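Local coordinates for protein metazoan TIR-STING fusion (Crassostrea gigas, PDB 6WT6) that joins a TIR domain to a STING ligand-binding domain in one chain, a metazoan fusion of two modules known from innate immune signalling proteins, at residues C83-S95 and N117-K129. Residues are numbered along the deposited sequence; the frame is centred on the assembly and turned at random.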
loop_
_atom_site.group_PDB
_atom_site.type_symbol
_atom_site.label_atom_id
_atom_site.label_comp_id
_atom_site.label_asym_id
_atom_site.label_seq_id
_atom_site.Cartn_x
_atom_site.Cartn_y
_atom_site.Cartn_z
ATOM N N CYS A 83 8.435 18.389 -7.790
ATOM C CA CYS A 83 8.668 19.819 -7.667
ATOM C C CYS A 83 7.639 20.658 -8.408
ATOM O O CYS A 83 7.786 21.881 -8.467
ATOM C CB CYS A 83 10.066 20.168 -8.183
ATOM S SG CYS A 83 11.401 19.269 -7.369
ATOM N N SER A 84 6.612 20.043 -8.980
ATOM C CA SER A 84 5.586 20.772 -9.708
ATOM C C SER A 84 4.302 20.802 -8.891
ATOM O O SER A 84 3.794 19.756 -8.472
ATOM C CB SER A 84 5.330 20.152 -11.083
ATOM O OG SER A 84 6.397 20.440 -11.972
ATOM N N LYS A 85 3.792 22.013 -8.662
ATOM C CA LYS A 85 2.533 22.178 -7.948
ATOM C C LYS A 85 1.397 21.461 -8.670
ATOM O O LYS A 85 0.663 20.669 -8.066
ATOM C CB LYS A 85 2.243 23.670 -7.792
ATOM C CG LYS A 85 0.848 24.026 -7.341
ATOM C CD LYS A 85 0.533 25.442 -7.790
ATOM C CE LYS A 85 -0.728 25.969 -7.156
ATOM N NZ LYS A 85 -0.495 26.295 -5.729
ATOM N N ASN A 86 1.251 21.709 -9.967
ATOM C CA ASN A 86 0.269 21.024 -10.790
ATOM C C ASN A 86 0.974 20.219 -11.878
ATOM O O ASN A 86 2.113 20.503 -12.255
ATOM C CB ASN A 86 -0.720 22.016 -11.422
ATOM C CG ASN A 86 -1.642 22.662 -10.393
ATOM O OD1 ASN A 86 -1.289 23.660 -9.764
ATOM N ND2 ASN A 86 -2.833 22.099 -10.229
ATOM N N VAL A 87 0.287 19.191 -12.368
ATOM C CA VAL A 87 0.745 18.398 -13.504
ATOM C C VAL A 87 -0.311 18.504 -14.594
ATOM O O VAL A 87 -1.475 18.141 -14.376
ATOM C CB VAL A 87 0.995 16.927 -13.127
ATOM C CG1 VAL A 87 1.290 16.103 -14.370
ATOM C CG2 VAL A 87 2.146 16.824 -12.143
ATOM N N ILE A 88 0.089 19.000 -15.761
ATOM C CA ILE A 88 -0.802 19.167 -16.904
ATOM C C ILE A 88 -0.634 17.962 -17.822
ATOM O O ILE A 88 0.456 17.728 -18.361
ATOM C CB ILE A 88 -0.512 20.479 -17.648
ATOM C CG1 ILE A 88 -0.887 21.683 -16.780
ATOM C CG2 ILE A 88 -1.252 20.524 -18.973
ATOM C CD1 ILE A 88 -0.473 23.011 -17.369
ATOM N N LEU A 89 -1.706 17.191 -17.996
ATOM C CA LEU A 89 -1.711 16.022 -18.868
ATOM C C LEU A 89 -2.273 16.414 -20.229
ATOM O O LEU A 89 -3.416 16.874 -20.321
ATOM C CB LEU A 89 -2.538 14.887 -18.263
ATOM C CG LEU A 89 -2.090 14.276 -16.933
ATOM C CD1 LEU A 89 -3.067 13.189 -16.504
ATOM C CD2 LEU A 89 -0.680 13.717 -17.033
ATOM N N VAL A 90 -1.474 16.230 -21.279
ATOM C CA VAL A 90 -1.899 16.499 -22.649
ATOM C C VAL A 90 -2.392 15.176 -23.230
ATOM O O VAL A 90 -1.601 14.353 -23.696
ATOM C CB VAL A 90 -0.772 17.101 -23.488
ATOM C CG1 VAL A 90 -1.284 17.467 -24.873
ATOM C CG2 VAL A 90 -0.180 18.315 -22.790
ATOM N N ILE A 91 -3.706 14.977 -23.212
ATOM C CA ILE A 91 -4.322 13.702 -23.558
ATOM C C ILE A 91 -5.040 13.868 -24.891
ATOM O O ILE A 91 -6.076 14.541 -24.974
ATOM C CB ILE A 91 -5.282 13.223 -22.464
ATOM C CG1 ILE A 91 -4.522 13.018 -21.152
ATOM C CG2 ILE A 91 -5.982 11.945 -22.899
ATOM C CD1 ILE A 91 -5.371 12.464 -20.035
ATOM N N SER A 92 -4.495 13.241 -25.932
ATOM C CA SER A 92 -5.043 13.279 -27.281
ATOM C C SER A 92 -5.453 11.870 -27.700
ATOM O O SER A 92 -5.253 10.922 -26.929
ATOM C CB SER A 92 -4.012 13.861 -28.251
ATOM O OG SER A 92 -2.894 12.999 -28.388
ATOM N N PRO A 93 -6.042 11.681 -28.887
ATOM C CA PRO A 93 -6.240 10.303 -29.366
ATOM C C PRO A 93 -4.940 9.536 -29.519
ATOM O O PRO A 93 -4.898 8.333 -29.237
ATOM C CB PRO A 93 -6.955 10.500 -30.711
ATOM C CG PRO A 93 -6.722 11.932 -31.077
ATOM C CD PRO A 93 -6.712 12.651 -29.771
ATOM N N ALA A 94 -3.869 10.203 -29.952
ATOM C CA ALA A 94 -2.582 9.535 -30.103
ATOM C C ALA A 94 -1.891 9.314 -28.766
ATOM O O ALA A 94 -1.092 8.378 -28.633
ATOM C CB ALA A 94 -1.675 10.338 -31.036
ATOM N N SER A 95 -2.180 10.155 -27.768
ATOM C CA SER A 95 -1.548 9.997 -26.461
ATOM C C SER A 95 -1.930 8.676 -25.808
ATOM O O SER A 95 -1.154 8.129 -25.014
ATOM C CB SER A 95 -1.921 11.161 -25.542
ATOM O OG SER A 95 -1.248 12.352 -25.912
ATOM N N ASN A 117 -7.605 15.589 -7.685
ATOM C CA ASN A 117 -8.454 16.740 -7.965
ATOM C C ASN A 117 -7.697 18.049 -7.781
ATOM O O ASN A 117 -8.015 19.046 -8.440
ATOM C CB ASN A 117 -9.696 16.707 -7.074
ATOM C CG ASN A 117 -10.740 17.727 -7.487
ATOM O OD1 ASN A 117 -10.667 18.303 -8.573
ATOM N ND2 ASN A 117 -11.725 17.948 -6.623
ATOM N N VAL A 118 -6.694 18.065 -6.906
ATOM C CA VAL A 118 -5.954 19.294 -6.642
ATOM C C VAL A 118 -4.812 19.461 -7.639
ATOM O O VAL A 118 -4.641 20.527 -8.237
ATOM C CB VAL A 118 -5.439 19.307 -5.190
ATOM C CG1 VAL A 118 -4.529 20.505 -4.953
ATOM C CG2 VAL A 118 -6.610 19.323 -4.211
ATOM N N CYS A 119 -4.032 18.406 -7.850
ATOM C CA CYS A 119 -2.801 18.436 -8.634
ATOM C C CYS A 119 -3.048 18.304 -10.137
ATOM O O CYS A 119 -2.538 19.110 -10.923
ATOM C CB CYS A 119 -1.859 17.325 -8.155
ATOM S SG CYS A 119 -0.359 17.110 -9.133
ATOM N N LEU A 120 -3.807 17.292 -10.552
ATOM C CA LEU A 120 -3.905 16.967 -11.970
ATOM C C LEU A 120 -4.712 18.010 -12.730
ATOM O O LEU A 120 -5.722 18.523 -12.244
ATOM C CB LEU A 120 -4.530 15.584 -12.155
ATOM C CG LEU A 120 -3.599 14.379 -11.977
ATOM C CD1 LEU A 120 -4.381 13.075 -11.997
ATOM C CD2 LEU A 120 -2.521 14.363 -13.054
ATOM N N VAL A 121 -4.243 18.334 -13.931
ATOM C CA VAL A 121 -4.955 19.201 -14.864
ATOM C C VAL A 121 -5.045 18.467 -16.197
ATOM O O VAL A 121 -4.163 18.631 -17.056
ATOM C CB VAL A 121 -4.258 20.563 -15.013
ATOM C CG1 VAL A 121 -5.017 21.448 -15.996
ATOM C CG2 VAL A 121 -4.144 21.249 -13.662
ATOM N N PRO A 122 -6.068 17.634 -16.408
ATOM C CA PRO A 122 -6.182 16.885 -17.671
ATOM C C PRO A 122 -6.641 17.794 -18.803
ATOM O O PRO A 122 -7.710 18.404 -18.729
ATOM C CB PRO A 122 -7.232 15.809 -17.353
ATOM C CG PRO A 122 -7.358 15.800 -15.850
ATOM C CD PRO A 122 -7.065 17.200 -15.419
ATOM N N VAL A 123 -5.832 17.877 -19.857
ATOM C CA VAL A 123 -6.135 18.688 -21.031
ATOM C C VAL A 123 -6.497 17.736 -22.163
ATOM O O VAL A 123 -5.640 16.999 -22.670
ATOM C CB VAL A 123 -4.963 19.597 -21.419
ATOM C CG1 VAL A 123 -5.315 20.413 -22.648
ATOM C CG2 VAL A 123 -4.608 20.510 -20.262
ATOM N N LEU A 124 -7.765 17.755 -22.564
ATOM C CA LEU A 124 -8.278 16.830 -23.563
ATOM C C LEU A 124 -8.239 17.475 -24.944
ATOM O O LEU A 124 -8.702 18.607 -25.124
ATOM C CB LEU A 124 -9.703 16.400 -23.211
ATOM C CG LEU A 124 -9.888 15.245 -22.220
ATOM C CD1 LEU A 124 -9.268 15.528 -20.857
ATOM C CD2 LEU A 124 -11.363 14.901 -22.070
ATOM N N LEU A 125 -7.686 16.750 -25.916
ATOM C CA LEU A 125 -7.543 17.228 -27.283
ATOM C C LEU A 125 -8.261 16.284 -28.237
ATOM O O LEU A 125 -8.361 15.078 -27.988
ATOM C CB LEU A 125 -6.063 17.343 -27.691
ATOM C CG LEU A 125 -5.192 18.467 -27.117
ATOM C CD1 LEU A 125 -4.920 18.263 -25.636
ATOM C CD2 LEU A 125 -3.881 18.581 -27.887
ATOM N N GLY A 126 -8.762 16.844 -29.337
ATOM C CA GLY A 126 -9.402 16.046 -30.363
ATOM C C GLY A 126 -10.740 15.456 -29.985
ATOM O O GLY A 126 -11.247 14.594 -30.710
ATOM N N GLY A 127 -11.327 15.886 -28.874
ATOM C CA GLY A 127 -12.631 15.394 -28.481
ATOM C C GLY A 127 -12.624 13.947 -28.036
ATOM O O GLY A 127 -13.485 13.163 -28.446
ATOM N N VAL A 128 -11.652 13.576 -27.199
ATOM C CA VAL A 128 -11.639 12.222 -26.656
ATOM C C VAL A 128 -12.754 12.048 -25.636
ATOM O O VAL A 128 -13.278 10.939 -25.466
ATOM C CB VAL A 128 -10.261 11.893 -26.051
ATOM C CG1 VAL A 128 -9.175 12.011 -27.110
ATOM C CG2 VAL A 128 -9.959 12.799 -24.870
ATOM N N LYS A 129 -13.139 13.132 -24.954
ATOM C CA LYS A 129 -14.214 13.145 -23.966
ATOM C C LYS A 129 -13.841 12.356 -22.714
ATOM O O LYS A 129 -12.975 11.474 -22.749
ATOM C CB LYS A 129 -15.519 12.619 -24.576
ATOM C CG LYS A 129 -15.999 13.415 -25.784
ATOM C CD LYS A 129 -16.644 12.515 -26.831
ATOM C CE LYS A 129 -17.126 13.319 -28.031
ATOM N NZ LYS A 129 -17.734 12.453 -29.080
#
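In the parallel sheet of the TIR domain, the inner strand 87-91 pairs with strand 120-124, at the edge of the sheet within this chain, from Val87 beside Leu120 to Ile91 beside Leu124. The backbone ladder begins at Cys119 O, which takes two donors from opposite faces of its carbonyl plane: Val87 N at 3.2 Å and the side-chain amide of Asn86, whose ND2 stands 3.1 Å from the same oxygen. Asn86 CG stands beside its own backbone N (chi1 -69°), which carries ND2 toward this carbonyl. Further along, Val121 N gives to Val87 O, Leu89 N to Val121 O, Val123 N to Leu89 O and Ile91 N to Val123 O, and Leu125 N closes the ladder on Ile91 O at 2.9 Å.

On one face Ile88 lies alongside Val121, and its CG2 branch meets Val123 CG2 at 3.6 Å; helix 153-159 covers this layer. Beyond it the Leu125 side chain slants across that of Val90, CD1 to CG1 3.8 Å. On the other face the side chain of Leu89 crosses that of Leu120 obliquely, CD1 to CD2 3.7 Å, beneath helix 104-108. Past the strands, the Val128 side chain crosses the Pro93 ring at about a right angle, CG1 to CD 3.7 Å. Ser92 OG, also hydrogen-bonded to Asp42 OD2, N-caps the following helix by accepting from Ser95 N. Parallel neighbours linked through intervening helices, with helices covering both faces, are typical of the flavodoxin-like TIR fold.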